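DNA polymerase (Bacillus phage phi29, PDB 2PY5) copies the viral genome by protein-primed, strand-displacing DNA synthesis of high processivity and fidelity, and proofreads with a 3'-5' exonuclease. Local coordinates at residues Y59-K64 with F128-I133; M8-F13 with I172-L177; T140-D145 with I166-Q171. The protein carries 2 engineered substitutions. All coordinates share one frame; numbering follows the deposited sequence.

Overall arrangement
All three contacts lie in the exonuclease and strand displacement region, and two of them share helix 160-182. Contact 2 is the buried one: strand 8-15 meets that helix through a serine against an alanine and the base of an isoleucine, without a hydrogen bond between its segments. Contacts 1 and 3 lie at the surface and are polar: in contact 1 a histidine bonds a backbone carbonyl beside bound single-stranded DNA, and in contact 3 an asparagine bonds a loop backbone. Strands 57-60 and 8-15 are neighbours in one sheet, which ties contact 1 to contact 2, about 9 Å apart between centres. K131, from 128-133, bonds the carbonyls of L142 and G144, tying contacts 1 and 3.

Contact 1: Y59-K64 with F128-I133; sequences YFHNLK and FPVKKI. With nucleotides of chain A; nucleotides of chain B.
H61 reaches across to the backbone rather than to a side chain: its NE2 donates a 2.7 Å hydrogen bond to F128 O. The bond is nearly straight at hydrogen (165°) and meets the carbonyl almost end-on, with the oxygen in the plane of the imidazole. The other ring nitrogen, ND1, bonds S122 OG, and two bonds at different corners should fix the rotation of the ring. Histidine suits the place because it combines two polar nitrogens with ring carbons that can lie against aliphatic groups. V130 CG2 packs obliquely on H61 CD2 at 3.4 Å, while I133 CD1 comes within 3.6 Å of H61 CE1.

The contact lies in the 3'-5' exonuclease domain of a B-family polymerase, where single-stranded DNA is bound. P129 stands at the N-cap position of helix 130-136, and in the helix's first turn V130 N gives a straight 3.0 Å hydrogen bond to OP1 of DT6 of chain A. The helix N-terminus would favour this anion electrostatically. The same OP1 lies at the edge of the H61 ring. From the following residue, N62 swings its amide toward the DNA, CG anti to the backbone N (chi1 -167°), and ND2 bonds O4' of DT6 of chain A at 3.0 Å. N62 helps stabilise the frayed primer terminus in proofreading, and H61 takes part in binding the primer terminal protein.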
loop_
_atom_site.group_PDB
_atom_site.type_symbol
_atom_site.label_atom_id
_atom_site.label_comp_id
_atom_site.label_asym_id
_atom_site.label_seq_id
_atom_site.Cartn_x
_atom_site.Cartn_y
_atom_site.Cartn_z
ATOM N N TYR F 59 -14.930 8.877 -11.256
ATOM C CA TYR F 59 -13.695 8.561 -10.548
ATOM C C TYR F 59 -12.988 9.831 -10.140
ATOM O O TYR F 59 -12.766 10.713 -10.988
ATOM C CB TYR F 59 -12.768 7.762 -11.470
ATOM C CG TYR F 59 -13.275 6.375 -11.708
ATOM C CD1 TYR F 59 -14.231 6.112 -12.690
ATOM C CD2 TYR F 59 -12.824 5.325 -10.917
ATOM C CE1 TYR F 59 -14.712 4.830 -12.887
ATOM C CE2 TYR F 59 -13.297 4.043 -11.108
ATOM C CZ TYR F 59 -14.244 3.802 -12.078
ATOM O OH TYR F 59 -14.722 2.514 -12.261
ATOM N N PHE F 60 -12.631 9.932 -8.860
ATOM C CA PHE F 60 -11.731 10.976 -8.375
ATOM C C PHE F 60 -10.484 10.278 -7.888
ATOM O O PHE F 60 -10.563 9.155 -7.327
ATOM C CB PHE F 60 -12.333 11.774 -7.206
ATOM C CG PHE F 60 -13.398 12.763 -7.618
ATOM C CD1 PHE F 60 -14.705 12.350 -7.848
ATOM C CD2 PHE F 60 -13.093 14.105 -7.740
ATOM C CE1 PHE F 60 -15.673 13.253 -8.197
ATOM C CE2 PHE F 60 -14.080 15.015 -8.102
ATOM C CZ PHE F 60 -15.365 14.582 -8.319
ATOM N N HIS F 61 -9.340 10.929 -8.061
ATOM C CA HIS F 61 -8.079 10.388 -7.528
ATOM C C HIS F 61 -7.913 10.817 -6.075
ATOM O O HIS F 61 -7.785 12.006 -5.769
ATOM C CB HIS F 61 -6.875 10.810 -8.353
ATOM C CG HIS F 61 -5.774 9.797 -8.339
ATOM N ND1 HIS F 61 -5.944 8.521 -8.814
ATOM C CD2 HIS F 61 -4.507 9.858 -7.862
ATOM C CE1 HIS F 61 -4.820 7.844 -8.667
ATOM N NE2 HIS F 61 -3.934 8.629 -8.081
ATOM N N ASN F 62 -7.866 9.823 -5.190
ATOM C CA ASN F 62 -7.903 10.028 -3.747
ATOM C C ASN F 62 -9.247 10.618 -3.293
ATOM O O ASN F 62 -9.352 11.730 -2.784
ATOM C CB ASN F 62 -6.714 10.847 -3.253
ATOM C CG ASN F 62 -6.564 10.810 -1.750
ATOM O OD1 ASN F 62 -6.814 9.785 -1.109
ATOM N ND2 ASN F 62 -6.113 11.931 -1.166
ATOM N N LEU F 63 -10.284 9.810 -3.480
ATOM C CA LEU F 63 -11.642 10.133 -3.117
ATOM C C LEU F 63 -11.811 10.626 -1.679
ATOM O O LEU F 63 -12.730 11.389 -1.408
ATOM C CB LEU F 63 -12.533 8.905 -3.397
ATOM C CG LEU F 63 -14.026 9.082 -3.140
ATOM C CD1 LEU F 63 -14.631 10.100 -4.067
ATOM C CD2 LEU F 63 -14.758 7.739 -3.201
ATOM N N LYS F 64 -10.936 10.187 -0.780
ATOM C CA LYS F 64 -10.932 10.630 0.623
ATOM C C LYS F 64 -10.863 12.157 0.719
ATOM O O LYS F 64 -11.309 12.737 1.712
ATOM C CB LYS F 64 -9.722 10.016 1.319
ATOM C CG LYS F 64 -9.648 10.211 2.782
ATOM C CD LYS F 64 -8.605 9.288 3.354
ATOM C CE LYS F 64 -8.428 9.463 4.848
ATOM N NZ LYS F 64 -9.682 9.205 5.617
ATOM N N PHE F 128 -0.928 5.151 -6.992
ATOM C CA PHE F 128 0.237 6.030 -7.132
ATOM C C PHE F 128 -0.283 7.433 -7.294
ATOM O O PHE F 128 -1.414 7.601 -7.723
ATOM C CB PHE F 128 1.066 5.671 -8.372
ATOM C CG PHE F 128 1.220 4.202 -8.600
ATOM C CD1 PHE F 128 0.337 3.524 -9.430
ATOM C CD2 PHE F 128 2.238 3.513 -7.989
ATOM C CE1 PHE F 128 0.484 2.146 -9.642
ATOM C CE2 PHE F 128 2.401 2.141 -8.193
ATOM C CZ PHE F 128 1.511 1.469 -9.020
ATOM N N PRO F 129 0.542 8.445 -6.978
ATOM C CA PRO F 129 0.109 9.810 -7.309
ATOM C C PRO F 129 -0.088 9.990 -8.821
ATOM O O PRO F 129 0.533 9.281 -9.614
ATOM C CB PRO F 129 1.265 10.681 -6.833
ATOM C CG PRO F 129 2.070 9.845 -5.920
ATOM C CD PRO F 129 1.857 8.415 -6.330
ATOM N N VAL F 130 -0.923 10.954 -9.199
ATOM C CA VAL F 130 -1.180 11.258 -10.616
ATOM C C VAL F 130 0.108 11.496 -11.421
ATOM O O VAL F 130 0.285 10.965 -12.516
ATOM C CB VAL F 130 -2.121 12.474 -10.758
ATOM C CG1 VAL F 130 -2.309 12.832 -12.239
ATOM C CG2 VAL F 130 -3.450 12.173 -10.115
ATOM N N LYS F 131 1.024 12.277 -10.867
ATOM C CA LYS F 131 2.281 12.561 -11.535
ATOM C C LYS F 131 3.094 11.294 -11.817
ATOM O O LYS F 131 3.709 11.183 -12.865
ATOM C CB LYS F 131 3.107 13.537 -10.700
ATOM C CG LYS F 131 2.528 14.939 -10.679
ATOM C CD LYS F 131 2.942 15.737 -11.911
ATOM C CE LYS F 131 2.793 17.233 -11.699
ATOM N NZ LYS F 131 3.625 17.992 -12.683
ATOM N N LYS F 132 3.085 10.341 -10.881
ATOM C CA LYS F 132 3.809 9.083 -11.062
ATOM C C LYS F 132 3.124 8.198 -12.101
ATOM O O LYS F 132 3.793 7.571 -12.924
ATOM C CB LYS F 132 3.956 8.339 -9.738
ATOM C CG LYS F 132 4.655 7.001 -9.862
ATOM C CD LYS F 132 5.183 6.495 -8.520
ATOM C CE LYS F 132 5.660 5.054 -8.622
ATOM N NZ LYS F 132 6.739 4.889 -9.633
ATOM N N ILE F 133 1.793 8.161 -12.066
ATOM C CA ILE F 133 1.030 7.468 -13.103
ATOM C C ILE F 133 1.382 7.993 -14.487
ATOM O O ILE F 133 1.639 7.227 -15.398
ATOM C CB ILE F 133 -0.496 7.590 -12.880
ATOM C CG1 ILE F 133 -0.899 6.832 -11.611
ATOM C CG2 ILE F 133 -1.260 7.042 -14.105
ATOM C CD1 ILE F 133 -2.272 7.169 -11.067
ATOM P P DT A 6 -1.957 12.711 -5.591
ATOM O OP1 DT A 6 -2.331 12.484 -6.982
ATOM O OP2 DT A 6 -0.683 13.347 -5.238
ATOM O "O5'" DT A 6 -3.049 13.677 -4.913
ATOM C "C5'" DT A 6 -4.421 13.562 -5.253
ATOM C "C4'" DT A 6 -5.189 14.486 -4.336
ATOM O "O4'" DT A 6 -5.039 14.086 -2.964
ATOM C "C3'" DT A 6 -4.685 15.924 -4.376
ATOM O "O3'" DT A 6 -5.239 16.638 -5.480
ATOM C "C2'" DT A 6 -5.130 16.452 -3.019
ATOM C "C1'" DT A 6 -5.149 15.220 -2.123
ATOM N N1 DT A 6 -4.016 15.145 -1.155
ATOM C C2 DT A 6 -4.297 14.793 0.141
ATOM O O2 DT A 6 -5.415 14.540 0.546
ATOM N N3 DT A 6 -3.197 14.755 0.962
ATOM C C4 DT A 6 -1.881 15.009 0.613
ATOM O O4 DT A 6 -0.972 14.933 1.436
ATOM C C5 DT A 6 -1.657 15.341 -0.772
ATOM C C7 DT A 6 -0.281 15.635 -1.268
ATOM C C6 DT A 6 -2.728 15.395 -1.587
ATOM P P DT A 5 1.338 8.193 -2.195
ATOM O OP1 DT A 5 1.260 6.847 -2.809
ATOM O OP2 DT A 5 2.631 8.890 -2.081
ATOM O "O5'" DT A 5 0.316 9.155 -2.992
ATOM C "C5'" DT A 5 -0.920 8.669 -3.439
ATOM C "C4'" DT A 5 -1.995 9.672 -3.134
ATOM O "O4'" DT A 5 -2.171 9.705 -1.715
ATOM C "C3'" DT A 5 -1.684 11.106 -3.518
ATOM O "O3'" DT A 5 -2.150 11.324 -4.821
ATOM C "C2'" DT A 5 -2.456 11.934 -2.503
ATOM C "C1'" DT A 5 -2.614 10.984 -1.332
ATOM N N1 DT A 5 -1.806 11.315 -0.155
ATOM C C2 DT A 5 -2.464 11.471 1.031
ATOM O O2 DT A 5 -3.685 11.386 1.140
ATOM N N3 DT A 5 -1.641 11.774 2.072
ATOM C C4 DT A 5 -0.261 11.894 2.043
ATOM O O4 DT A 5 0.368 12.170 3.056
ATOM C C5 DT A 5 0.369 11.701 0.768
ATOM C C7 DT A 5 1.852 11.819 0.621
ATOM C C6 DT A 5 -0.426 11.420 -0.275
ATOM P P DT B 5 -11.323 7.486 13.508
ATOM O OP1 DT B 5 -10.534 7.058 14.694
ATOM O OP2 DT B 5 -12.690 6.959 13.290
ATOM O "O5'" DT B 5 -11.476 9.079 13.543
ATOM C "C5'" DT B 5 -10.355 9.906 13.805
ATOM C "C4'" DT B 5 -10.585 11.297 13.246
ATOM O "O4'" DT B 5 -10.540 11.273 11.799
ATOM C "C3'" DT B 5 -11.926 11.931 13.585
ATOM O "O3'" DT B 5 -11.738 13.326 13.765
ATOM C "C2'" DT B 5 -12.796 11.634 12.365
ATOM C "C1'" DT B 5 -11.762 11.759 11.260
ATOM N N1 DT B 5 -11.996 10.928 10.046
ATOM C C2 DT B 5 -11.913 11.510 8.798
ATOM O O2 DT B 5 -11.658 12.701 8.569
ATOM N N3 DT B 5 -12.120 10.611 7.776
ATOM C C4 DT B 5 -12.400 9.260 7.873
ATOM O O4 DT B 5 -12.548 8.571 6.867
ATOM C C5 DT B 5 -12.459 8.722 9.202
ATOM C C7 DT B 5 -12.750 7.276 9.438
ATOM C C6 DT B 5 -12.254 9.573 10.223
#

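Contact 2: M8-F13 with I172-L177; sequences MYSCAF and IIAEAL. Engineered in segment 8-13: A12 (natural residue Asp).
S10 fits against I173 and A174 where strand 8-15 of the exonuclease domain's mixed beta-sheet is covered by helix 160-182. This is sheet-on-helix packing in the interior of the domain, and the backbones come close, with S10 CA and A174 CA 5.3 Å apart. Small residues permit that approach: serine on the strand and alanine on the helix keep little bulk between the two elements.

The nonpolar part of the contact is short: S10 CB rests on the methyl of A174, the two CB atoms 3.9 Å apart. I173 instead lays its branch point against the hydroxyl, with CB 3.5 Å and CG2 3.6 Å from S10 OG. The CB bond of I173 points toward the strand, but its longer branch leads away. With CG1 beside the backbone N (chi1 -66°), that branch runs instead to H61, which lies past the end of neighbouring strand 57-60. The base of I173 thus meets S10 and its CD1 end meets H61.

The polar part is settled on the same helix, one turn back. No hydrogen bond joins 8-13 to 172-177, but S10 OG bonds I170 O, so the buried hydroxyl has a partner in the helix backbone. Its chi1 of 177° sets OG anti to the backbone N of S10 and directs it to the helix. Within the sheet, S10 bonds M30 through the backbone, while Y9 and C11 bond Y59.

A12, two residues along the strand from S10, is an engineered residue in place of the natural Asp, at a site essential for exonucleolysis. S10 OG also lies 3.6 Å from A174 N, close but not hydrogen-bonded.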
loop_
_atom_site.group_PDB
_atom_site.type_symbol
_atom_site.label_atom_id
_atom_site.label_comp_id
_atom_site.label_asym_id
_atom_site.label_seq_id
_atom_site.Cartn_x
_atom_site.Cartn_y
_atom_site.Cartn_z
ATOM N N MET F 8 -18.407 6.506 -18.067
ATOM C CA MET F 8 -17.410 6.655 -17.012
ATOM C C MET F 8 -16.653 7.953 -17.203
ATOM O O MET F 8 -16.214 8.270 -18.322
ATOM C CB MET F 8 -16.402 5.505 -17.027
ATOM C CG MET F 8 -17.021 4.125 -17.057
ATOM S SD MET F 8 -15.808 2.819 -17.377
ATOM C CE MET F 8 -15.187 3.256 -19.000
ATOM N N TYR F 9 -16.459 8.665 -16.103
ATOM C CA TYR F 9 -15.777 9.956 -16.137
ATOM C C TYR F 9 -14.669 10.014 -15.133
ATOM O O TYR F 9 -14.824 9.540 -14.017
ATOM C CB TYR F 9 -16.760 11.093 -15.831
ATOM C CG TYR F 9 -17.798 11.301 -16.913
ATOM C CD1 TYR F 9 -18.955 10.531 -16.951
ATOM C CD2 TYR F 9 -17.606 12.249 -17.902
ATOM C CE1 TYR F 9 -19.906 10.722 -17.932
ATOM C CE2 TYR F 9 -18.528 12.433 -18.894
ATOM C CZ TYR F 9 -19.688 11.671 -18.919
ATOM O OH TYR F 9 -20.618 11.866 -19.927
ATOM N N SER F 10 -13.581 10.657 -15.536
ATOM C CA SER F 10 -12.497 11.087 -14.667
ATOM C C SER F 10 -12.729 12.524 -14.213
ATOM O O SER F 10 -12.908 13.410 -15.046
ATOM C CB SER F 10 -11.186 11.038 -15.452
ATOM O OG SER F 10 -10.122 11.511 -14.667
ATOM N N CYS F 11 -12.700 12.736 -12.896
ATOM C CA CYS F 11 -13.057 14.032 -12.292
ATOM C C CYS F 11 -11.998 14.564 -11.342
ATOM O O CYS F 11 -11.207 13.823 -10.804
ATOM C CB CYS F 11 -14.353 13.854 -11.510
ATOM S SG CYS F 11 -15.762 13.292 -12.491
ATOM N N ALA F 12 -12.001 15.877 -11.125
ATOM C CA ALA F 12 -11.119 16.492 -10.134
ATOM C C ALA F 12 -11.719 17.792 -9.639
ATOM O O ALA F 12 -12.504 18.436 -10.345
ATOM C CB ALA F 12 -9.758 16.774 -10.729
ATOM N N PHE F 13 -11.347 18.157 -8.411
ATOM C CA PHE F 13 -11.630 19.485 -7.865
ATOM C C PHE F 13 -10.337 20.210 -7.522
ATOM O O PHE F 13 -9.342 19.588 -7.122
ATOM C CB PHE F 13 -12.384 19.388 -6.544
ATOM C CG PHE F 13 -13.782 18.802 -6.622
ATOM C CD1 PHE F 13 -14.272 18.108 -5.539
ATOM C CD2 PHE F 13 -14.606 18.980 -7.726
ATOM C CE1 PHE F 13 -15.548 17.608 -5.525
ATOM C CE2 PHE F 13 -15.878 18.471 -7.734
ATOM C CZ PHE F 13 -16.353 17.768 -6.624
ATOM N N ILE F 172 -4.943 12.531 -17.528
ATOM C CA ILE F 172 -3.980 11.485 -17.122
ATOM C C ILE F 172 -4.740 10.282 -16.548
ATOM O O ILE F 172 -4.505 9.132 -16.955
ATOM C CB ILE F 172 -2.973 12.009 -16.085
ATOM C CG1 ILE F 172 -1.962 12.939 -16.755
ATOM C CG2 ILE F 172 -2.237 10.827 -15.389
ATOM C CD1 ILE F 172 -1.273 13.875 -15.787
ATOM N N ILE F 173 -5.643 10.546 -15.606
ATOM C CA ILE F 173 -6.415 9.473 -14.982
ATOM C C ILE F 173 -7.382 8.818 -16.002
ATOM O O ILE F 173 -7.516 7.600 -16.022
ATOM C CB ILE F 173 -7.133 9.949 -13.706
ATOM C CG1 ILE F 173 -6.106 10.323 -12.617
ATOM C CG2 ILE F 173 -8.084 8.871 -13.199
ATOM C CD1 ILE F 173 -5.115 9.191 -12.216
ATOM N N ALA F 174 -8.001 9.610 -16.875
ATOM C CA ALA F 174 -8.817 9.025 -17.952
ATOM C C ALA F 174 -8.016 8.074 -18.830
ATOM O O ALA F 174 -8.483 6.986 -19.159
ATOM C CB ALA F 174 -9.451 10.118 -18.819
ATOM N N GLU F 175 -6.822 8.493 -19.244
ATOM C CA GLU F 175 -5.986 7.673 -20.123
ATOM C C GLU F 175 -5.548 6.383 -19.426
ATOM O O GLU F 175 -5.562 5.306 -20.024
ATOM C CB GLU F 175 -4.772 8.464 -20.607
ATOM C CG GLU F 175 -5.144 9.601 -21.597
ATOM C CD GLU F 175 -3.968 10.483 -22.002
ATOM O OE1 GLU F 175 -2.919 10.452 -21.322
ATOM O OE2 GLU F 175 -4.092 11.206 -23.015
ATOM N N ALA F 176 -5.135 6.509 -18.170
ATOM C CA ALA F 176 -4.640 5.357 -17.415
ATOM C C ALA F 176 -5.771 4.371 -17.129
ATOM O O ALA F 176 -5.592 3.168 -17.301
ATOM C CB ALA F 176 -3.959 5.795 -16.112
ATOM N N LEU F 177 -6.928 4.881 -16.707
ATOM C CA LEU F 177 -8.063 3.997 -16.439
ATOM C C LEU F 177 -8.552 3.294 -17.697
ATOM O O LEU F 177 -8.885 2.114 -17.651
ATOM C CB LEU F 177 -9.219 4.740 -15.801
ATOM C CG LEU F 177 -9.008 5.164 -14.361
ATOM C CD1 LEU F 177 -10.166 6.023 -13.922
ATOM C CD2 LEU F 177 -8.883 3.929 -13.455
#

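Contact 3: T140-D145 with I166-Q171; sequences TVLKGD and IKNDIQ
N168 projects from its helix with its amide reaching the backbone of 140-142, and both ends of the amide are used. ND2 donates to T140 O at 3.0 Å, and OD1 accepts from L142 N at 2.9 Å. An asparagine suits this place because one flat group offers a donor and an acceptor to the backbone on either side of V141. Chi1 near 180° holds CG anti to the helix nitrogen and extends the amide to the loop. T140 O lies in the amide plane, yet ND2 sits 46° above the carbonyl plane of T140; L142 N likewise approaches 52° out of the plane of the N168 carbonyl.

The two aliphatic neighbours meet the amide differently. L142 CG stands over one of its faces, 3.8 Å from N168 CG, with L142 CD1 3.9 Å from N168 CB, whereas V141 CG2 lies near the amide plane, 3.7 Å beyond N168 OD1.

D145 and D169, one from each segment, bind a magnesium ion, as seen crystallographically for this protein. The loop 140-145 runs between helices 130-136 and 160-182: V141 packs on K131 and A134 of the first, while I166 and I170 turn to strands 8-15 and 24-31.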
loop_
_atom_site.group_PDB
_atom_site.type_symbol
_atom_site.label_atom_id
_atom_site.label_comp_id
_atom_site.label_asym_id
_atom_site.label_seq_id
_atom_site.Cartn_x
_atom_site.Cartn_y
_atom_site.Cartn_z
ATOM N N THR F 140 1.109 12.171 -21.207
ATOM C CA THR F 140 1.508 13.579 -21.190
ATOM C C THR F 140 1.174 14.216 -19.849
ATOM O O THR F 140 0.072 14.050 -19.340
ATOM C CB THR F 140 0.818 14.380 -22.309
ATOM O OG1 THR F 140 1.134 13.796 -23.577
ATOM C CG2 THR F 140 1.283 15.832 -22.300
ATOM N N VAL F 141 2.140 14.935 -19.279
ATOM C CA VAL F 141 1.942 15.638 -18.015
ATOM C C VAL F 141 2.595 17.015 -18.069
ATOM O O VAL F 141 3.712 17.163 -18.563
ATOM C CB VAL F 141 2.497 14.840 -16.804
ATOM C CG1 VAL F 141 3.969 14.512 -16.996
ATOM C CG2 VAL F 141 2.267 15.615 -15.497
ATOM N N LEU F 142 1.881 18.020 -17.570
ATOM C CA LEU F 142 2.399 19.388 -17.529
ATOM C C LEU F 142 3.305 19.566 -16.312
ATOM O O LEU F 142 3.033 19.019 -15.232
ATOM C CB LEU F 142 1.246 20.396 -17.486
ATOM C CG LEU F 142 0.277 20.367 -18.678
ATOM C CD1 LEU F 142 -0.815 21.429 -18.516
ATOM C CD2 LEU F 142 1.005 20.558 -19.999
ATOM N N LYS F 143 4.385 20.324 -16.497
ATOM C CA LYS F 143 5.346 20.589 -15.426
ATOM C C LYS F 143 4.775 21.561 -14.400
ATOM O O LYS F 143 4.143 22.561 -14.761
ATOM C CB LYS F 143 6.641 21.176 -15.990
ATOM C CG LYS F 143 7.576 20.177 -16.639
ATOM C CD LYS F 143 8.835 20.886 -17.132
ATOM C CE LYS F 143 9.858 19.909 -17.694
ATOM N NZ LYS F 143 11.089 20.613 -18.170
ATOM N N GLY F 144 5.016 21.262 -13.124
ATOM C CA GLY F 144 4.637 22.144 -12.027
ATOM C C GLY F 144 3.284 21.829 -11.423
ATOM O O GLY F 144 2.615 20.859 -11.806
ATOM N N ASP F 145 2.890 22.664 -10.465
ATOM C CA ASP F 145 1.626 22.516 -9.763
ATOM C C ASP F 145 0.812 23.792 -9.872
ATOM O O ASP F 145 1.319 24.845 -10.251
ATOM C CB ASP F 145 1.866 22.232 -8.275
ATOM C CG ASP F 145 2.612 20.931 -8.025
ATOM O OD1 ASP F 145 2.467 19.970 -8.819
ATOM O OD2 ASP F 145 3.336 20.873 -7.007
ATOM N N ILE F 166 -5.857 21.476 -14.793
ATOM C CA ILE F 166 -7.010 20.678 -14.411
ATOM C C ILE F 166 -7.340 19.668 -15.515
ATOM O O ILE F 166 -7.569 18.485 -15.245
ATOM C CB ILE F 166 -8.244 21.584 -14.096
ATOM C CG1 ILE F 166 -7.946 22.489 -12.889
ATOM C CG2 ILE F 166 -9.501 20.719 -13.840
ATOM C CD1 ILE F 166 -8.880 23.712 -12.777
ATOM N N LYS F 167 -7.336 20.130 -16.757
ATOM C CA LYS F 167 -7.583 19.268 -17.900
ATOM C C LYS F 167 -6.539 18.147 -17.981
ATOM O O LYS F 167 -6.868 16.994 -18.276
ATOM C CB LYS F 167 -7.561 20.081 -19.194
ATOM C CG LYS F 167 -8.108 19.327 -20.378
ATOM C CD LYS F 167 -8.071 20.162 -21.611
ATOM C CE LYS F 167 -8.526 19.372 -22.812
ATOM N NZ LYS F 167 -8.524 20.199 -24.046
ATOM N N ASN F 168 -5.284 18.486 -17.712
ATOM C CA ASN F 168 -4.201 17.495 -17.749
ATOM C C ASN F 168 -4.393 16.457 -16.647
ATOM O O ASN F 168 -4.248 15.244 -16.885
ATOM C CB ASN F 168 -2.845 18.190 -17.602
ATOM C CG ASN F 168 -1.683 17.227 -17.638
ATOM O OD1 ASN F 168 -0.790 17.285 -16.787
ATOM N ND2 ASN F 168 -1.673 16.338 -18.633
ATOM N N ASP F 169 -4.710 16.916 -15.437
ATOM C CA ASP F 169 -4.948 15.997 -14.313
ATOM C C ASP F 169 -6.038 14.986 -14.615
ATOM O O ASP F 169 -5.843 13.783 -14.412
ATOM C CB ASP F 169 -5.341 16.743 -13.039
ATOM C CG ASP F 169 -4.170 17.377 -12.337
ATOM O OD1 ASP F 169 -3.022 17.225 -12.802
ATOM O OD2 ASP F 169 -4.411 18.032 -11.296
ATOM N N ILE F 170 -7.194 15.455 -15.078
ATOM C CA ILE F 170 -8.298 14.523 -15.361
ATOM C C ILE F 170 -7.998 13.638 -16.579
ATOM O O ILE F 170 -8.436 12.502 -16.633
ATOM C CB ILE F 170 -9.676 15.235 -15.490
ATOM C CG1 ILE F 170 -9.747 16.179 -16.710
ATOM C CG2 ILE F 170 -9.981 15.985 -14.184
ATOM C CD1 ILE F 170 -11.050 17.005 -16.756
ATOM N N GLN F 171 -7.220 14.135 -17.537
ATOM C CA GLN F 171 -6.911 13.354 -18.732
ATOM C C GLN F 171 -5.891 12.262 -18.428
ATOM O O GLN F 171 -5.957 11.194 -19.019
ATOM C CB GLN F 171 -6.425 14.250 -19.880
ATOM C CG GLN F 171 -6.182 13.465 -21.170
ATOM C CD GLN F 171 -6.009 14.323 -22.408
ATOM O OE1 GLN F 171 -5.418 13.883 -23.398
ATOM N NE2 GLN F 171 -6.528 15.534 -22.372
#